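Local atomic coordinates of oxetanocin-like protein (Pyrococcus furiosus, PDB entry 1XX7), a protein that probably removes the phosphate from 2'-deoxyribonucleoside 5'-monophosphates by hydrolysis, as a metal-dependent HD-domain phosphohydrolase. Residues A72-D84 and A98-Y110. Sequence-based numbering, arbitrary orientation.
With NI (nickel (II) ion), chain G.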
loop_
_atom_site.group_PDB
_atom_site.type_symbol
_atom_site.label_atom_id
_atom_site.label_comp_id
_atom_site.label_asym_id
_atom_site.label_seq_id
_atom_site.Cartn_x
_atom_site.Cartn_y
_atom_site.Cartn_z
ATOM N N ALA A 72 -15.465 -21.956 -12.095
ATOM C CA ALA A 72 -14.302 -21.147 -11.841
ATOM C C ALA A 72 -14.660 -19.741 -11.286
ATOM O O ALA A 72 -13.996 -19.242 -10.387
ATOM C CB ALA A 72 -13.509 -21.012 -13.094
ATOM N N ILE A 73 -15.716 -19.160 -11.842
ATOM C CA ILE A 73 -16.259 -17.883 -11.443
ATOM C C ILE A 73 -16.858 -17.903 -10.059
ATOM O O ILE A 73 -16.590 -16.988 -9.260
ATOM C CB ILE A 73 -17.281 -17.347 -12.472
ATOM C CG1 ILE A 73 -16.563 -16.970 -13.749
ATOM C CG2 ILE A 73 -18.004 -16.081 -11.931
ATOM C CD1 ILE A 73 -17.495 -16.861 -14.937
ATOM N N ILE A 74 -17.624 -18.935 -9.736
ATOM C CA ILE A 74 -18.313 -18.955 -8.426
ATOM C C ILE A 74 -17.483 -19.625 -7.316
ATOM O O ILE A 74 -17.839 -19.559 -6.163
ATOM C CB ILE A 74 -19.726 -19.572 -8.527
ATOM C CG1 ILE A 74 -19.680 -21.035 -8.974
ATOM C CG2 ILE A 74 -20.602 -18.750 -9.535
ATOM C CD1 ILE A 74 -19.480 -22.034 -7.899
ATOM N N HIS A 75 -16.357 -20.249 -7.656
ATOM C CA HIS A 75 -15.784 -21.221 -6.729
ATOM C C HIS A 75 -15.307 -20.651 -5.370
ATOM O O HIS A 75 -15.380 -21.352 -4.355
ATOM C CB HIS A 75 -14.722 -22.047 -7.412
ATOM C CG HIS A 75 -13.366 -21.456 -7.331
ATOM N ND1 HIS A 75 -12.950 -20.447 -8.164
ATOM C CD2 HIS A 75 -12.344 -21.699 -6.483
ATOM C CE1 HIS A 75 -11.724 -20.086 -7.835
ATOM N NE2 HIS A 75 -11.324 -20.840 -6.830
ATOM N N ASP A 76 -14.875 -19.384 -5.341
ATOM C CA ASP A 76 -14.443 -18.731 -4.104
ATOM C C ASP A 76 -15.361 -17.566 -3.733
ATOM O O ASP A 76 -15.034 -16.793 -2.838
ATOM C CB ASP A 76 -13.007 -18.241 -4.237
ATOM C CG ASP A 76 -11.991 -19.349 -4.041
ATOM O OD1 ASP A 76 -12.373 -20.446 -3.631
ATOM O OD2 ASP A 76 -10.789 -19.133 -4.288
ATOM N N LEU A 77 -16.537 -17.488 -4.364
ATOM C CA LEU A 77 -17.461 -16.399 -4.114
ATOM C C LEU A 77 -18.053 -16.400 -2.683
ATOM O O LEU A 77 -18.388 -15.336 -2.144
ATOM C CB LEU A 77 -18.575 -16.457 -5.137
ATOM C CG LEU A 77 -19.531 -15.280 -5.265
ATOM C CD1 LEU A 77 -18.815 -13.877 -5.252
ATOM C CD2 LEU A 77 -20.322 -15.499 -6.558
ATOM N N GLY A 78 -18.156 -17.590 -2.078
ATOM C CA GLY A 78 -18.524 -17.719 -0.674
ATOM C C GLY A 78 -17.559 -17.025 0.298
ATOM O O GLY A 78 -17.932 -16.722 1.446
ATOM N N GLU A 79 -16.338 -16.760 -0.174
ATOM C CA GLU A 79 -15.348 -16.022 0.598
ATOM C C GLU A 79 -15.679 -14.534 0.728
ATOM O O GLU A 79 -15.163 -13.876 1.614
ATOM C CB GLU A 79 -13.933 -16.242 0.025
ATOM C CG GLU A 79 -13.582 -17.714 0.022
ATOM C CD GLU A 79 -12.140 -18.049 -0.306
ATOM O OE1 GLU A 79 -11.383 -17.222 -0.880
ATOM O OE2 GLU A 79 -11.780 -19.196 -0.011
ATOM N N ALA A 80 -16.564 -14.021 -0.137
ATOM C CA ALA A 80 -17.119 -12.694 0.021
ATOM C C ALA A 80 -17.765 -12.523 1.380
ATOM O O ALA A 80 -17.727 -11.448 1.947
ATOM C CB ALA A 80 -18.141 -12.377 -1.103
ATOM N N ILE A 81 -18.327 -13.597 1.895
ATOM C CA ILE A 81 -18.967 -13.658 3.225
ATOM C C ILE A 81 -18.041 -14.202 4.335
ATOM O O ILE A 81 -17.948 -13.640 5.420
ATOM C CB ILE A 81 -20.270 -14.516 3.074
ATOM C CG1 ILE A 81 -21.056 -13.964 1.868
ATOM C CG2 ILE A 81 -21.085 -14.535 4.339
ATOM C CD1 ILE A 81 -22.481 -14.271 1.826
ATOM N N ILE A 82 -17.328 -15.275 4.024
ATOM C CA ILE A 82 -16.537 -16.048 5.001
ATOM C C ILE A 82 -15.087 -15.543 5.133
ATOM O O ILE A 82 -14.436 -15.813 6.145
ATOM C CB ILE A 82 -16.516 -17.548 4.589
ATOM C CG1 ILE A 82 -17.932 -18.163 4.621
ATOM C CG2 ILE A 82 -15.507 -18.383 5.427
ATOM C CD1 ILE A 82 -18.710 -17.924 5.923
ATOM N N THR A 83 -14.623 -14.781 4.127
ATOM C CA THR A 83 -13.193 -14.449 3.903
ATOM C C THR A 83 -12.411 -15.692 3.489
ATOM O O THR A 83 -12.936 -16.794 3.495
ATOM C CB THR A 83 -12.465 -13.770 5.112
ATOM O OG1 THR A 83 -12.216 -14.735 6.159
ATOM C CG2 THR A 83 -13.298 -12.617 5.639
ATOM N N ASP A 84 -11.158 -15.471 3.097
ATOM C CA ASP A 84 -10.285 -16.517 2.672
ATOM C C ASP A 84 -9.569 -17.071 3.935
ATOM O O ASP A 84 -8.534 -16.583 4.330
ATOM C CB ASP A 84 -9.276 -15.952 1.660
ATOM C CG ASP A 84 -8.347 -17.001 1.117
ATOM O OD1 ASP A 84 -8.721 -18.189 1.123
ATOM O OD2 ASP A 84 -7.227 -16.654 0.716
ATOM N N ALA A 98 -18.697 -23.879 5.542
ATOM C CA ALA A 98 -19.200 -22.520 5.799
ATOM C C ALA A 98 -19.393 -21.741 4.479
ATOM O O ALA A 98 -20.378 -21.000 4.324
ATOM C CB ALA A 98 -18.275 -21.780 6.762
ATOM N N GLU A 99 -18.499 -21.948 3.515
ATOM C CA GLU A 99 -18.664 -21.333 2.156
ATOM C C GLU A 99 -19.904 -21.871 1.444
ATOM O O GLU A 99 -20.633 -21.102 0.806
ATOM C CB GLU A 99 -17.442 -21.561 1.251
ATOM C CG GLU A 99 -16.168 -20.811 1.640
ATOM C CD GLU A 99 -15.023 -20.966 0.584
ATOM O OE1 GLU A 99 -15.294 -21.026 -0.637
ATOM O OE2 GLU A 99 -13.840 -20.992 0.987
ATOM N N ALA A 100 -20.144 -23.188 1.549
ATOM C CA ALA A 100 -21.290 -23.809 0.886
ATOM C C ALA A 100 -22.575 -23.254 1.458
ATOM O O ALA A 100 -23.497 -22.938 0.701
ATOM C CB ALA A 100 -21.252 -25.346 1.006
ATOM N N LYS A 101 -22.622 -23.095 2.788
ATOM C CA LYS A 101 -23.770 -22.509 3.443
ATOM C C LYS A 101 -23.991 -21.053 3.018
ATOM O O LYS A 101 -25.130 -20.640 2.774
ATOM C CB LYS A 101 -23.654 -22.580 4.962
ATOM C CG LYS A 101 -23.946 -23.908 5.571
ATOM N N ALA A 102 -22.923 -20.268 2.978
ATOM C CA ALA A 102 -23.022 -18.857 2.570
ATOM C C ALA A 102 -23.534 -18.755 1.131
ATOM O O ALA A 102 -24.461 -17.975 0.849
ATOM C CB ALA A 102 -21.649 -18.148 2.705
ATOM N N LEU A 103 -22.927 -19.544 0.225
ATOM C CA LEU A 103 -23.387 -19.601 -1.158
ATOM C C LEU A 103 -24.873 -19.997 -1.278
ATOM O O LEU A 103 -25.618 -19.385 -2.031
ATOM C CB LEU A 103 -22.534 -20.560 -1.995
ATOM C CG LEU A 103 -21.286 -20.007 -2.688
ATOM C CD1 LEU A 103 -20.680 -21.117 -3.560
ATOM C CD2 LEU A 103 -21.581 -18.742 -3.530
ATOM N N LYS A 104 -25.286 -21.030 -0.557
ATOM C CA LYS A 104 -26.651 -21.498 -0.637
ATOM C C LYS A 104 -27.584 -20.330 -0.321
ATOM O O LYS A 104 -28.568 -20.104 -1.039
ATOM C CB LYS A 104 -26.896 -22.680 0.313
ATOM C CG LYS A 104 -28.181 -23.473 0.028
ATOM N N ASP A 105 -27.261 -19.565 0.723
ATOM C CA ASP A 105 -28.120 -18.441 1.144
ATOM C C ASP A 105 -28.216 -17.275 0.156
ATOM O O ASP A 105 -29.180 -16.526 0.209
ATOM C CB ASP A 105 -27.685 -17.905 2.512
ATOM C CG ASP A 105 -28.067 -18.824 3.634
ATOM O OD1 ASP A 105 -28.905 -19.717 3.387
ATOM O OD2 ASP A 105 -27.531 -18.657 4.755
ATOM N N VAL A 106 -27.235 -17.121 -0.733
ATOM C CA VAL A 106 -27.249 -16.010 -1.695
ATOM C C VAL A 106 -27.446 -16.398 -3.153
ATOM O O VAL A 106 -28.110 -15.671 -3.897
ATOM C CB VAL A 106 -25.962 -15.145 -1.619
ATOM C CG1 VAL A 106 -25.904 -14.397 -0.298
ATOM C CG2 VAL A 106 -24.684 -15.969 -1.892
ATOM N N LEU A 107 -26.824 -17.504 -3.559
ATOM C CA LEU A 107 -26.887 -18.027 -4.936
ATOM C C LEU A 107 -27.283 -19.511 -4.899
ATOM O O LEU A 107 -26.526 -20.377 -5.361
ATOM C CB LEU A 107 -25.518 -17.887 -5.626
ATOM C CG LEU A 107 -25.035 -16.504 -6.067
ATOM C CD1 LEU A 107 -23.545 -16.542 -6.370
ATOM C CD2 LEU A 107 -25.841 -16.019 -7.286
ATOM N N PRO A 108 -28.484 -19.809 -4.378
ATOM C CA PRO A 108 -28.906 -21.219 -4.231
ATOM C C PRO A 108 -28.852 -22.017 -5.546
ATOM O O PRO A 108 -28.709 -23.218 -5.520
ATOM C CB PRO A 108 -30.343 -21.112 -3.700
ATOM C CG PRO A 108 -30.764 -19.681 -3.988
ATOM C CD PRO A 108 -29.526 -18.862 -3.945
ATOM N N GLU A 109 -28.931 -21.316 -6.668
ATOM C CA GLU A 109 -28.856 -21.904 -8.008
ATOM C C GLU A 109 -27.450 -22.328 -8.474
ATOM O O GLU A 109 -27.324 -22.932 -9.520
ATOM C CB GLU A 109 -29.461 -20.919 -9.031
ATOM C CG GLU A 109 -28.627 -19.637 -9.291
ATOM C CD GLU A 109 -28.817 -18.499 -8.251
ATOM O OE1 GLU A 109 -29.404 -18.706 -7.168
ATOM O OE2 GLU A 109 -28.357 -17.371 -8.537
ATOM N N TYR A 110 -26.405 -21.995 -7.717
ATOM C CA TYR A 110 -25.053 -22.479 -8.014
ATOM C C TYR A 110 -24.530 -23.400 -6.912
ATOM O O TYR A 110 -23.309 -23.519 -6.704
ATOM C CB TYR A 110 -24.086 -21.305 -8.211
ATOM C CG TYR A 110 -24.441 -20.413 -9.378
ATOM C CD1 TYR A 110 -24.696 -20.956 -10.644
ATOM C CD2 TYR A 110 -24.517 -19.034 -9.228
ATOM C CE1 TYR A 110 -25.039 -20.151 -11.725
ATOM C CE2 TYR A 110 -24.841 -18.218 -10.310
ATOM C CZ TYR A 110 -25.104 -18.793 -11.555
ATOM O OH TYR A 110 -25.436 -18.009 -12.627
HETATM NI NI NI G . -9.552 -20.513 -5.363
HETATM O O HOH W 1 -16.994 -20.243 -2.284
#
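With CG of both Glu79 and Glu99 opposite the carbonyl carbon (chi1 -58° and -69°) and each chain extended beyond it, the ends of the two side chains meet, crossing obliquely, and Glu79 OE2 lies 2.9 Å from Glu99 OE2. The carboxylate planes are turned 73° apart, and the CG of Glu79 also touches Glu99 OE2. The other oxygen of Glu99 leads back to the metal-binding turn: a water donates to Glu99 OE1 at 2.5 Å and to His75 O at 2.9 Å, and accepts from Gly78 N. One water thus ties helix 95-106 to the two overlapping type I turns that follow helix 65-74. Those turns present His75 NE2 and Asp76 OD2 to the nickel ion, which His41 and Asp132 also bind, the metal site of the HD-domain fold. Second-shell support comes from Ala72 O, which accepts a hydrogen bond from His75 ND1 (2.7 Å) in the imidazole plane, fixing the ring's rotation.

Apolar contacts flank this polar centre. Gly78 exemplifies how a small residue allows close backbone approach: its CA lies 4.6 Å from that of Glu99, and a CB there would run into Glu99 O. Beside it, Leu103 CD2 packs on Leu77 CB. On one side, Ile81 and Ile82 pack on the methyl of Ala102, with Ile82 CD1 also meeting Ala98 CB. On the other, Leu77 CD2 presses tightly on Leu107 CD1, while Ile74 CG2 sits over a face of the Tyr110 ring. Tyr92 of the second subunit packs on Ile81 and Ile82.

Were Glu79 replaced by an alanine, the Glu99 carboxylate would lose its close neighbour and is likely to turn more freely, weakening its hold on the water. Two acidic oxygens thus meet beside the metal turn as a pair of acceptors, and Glu99 probably serves the nickel site as a second-shell residue, acting through the water.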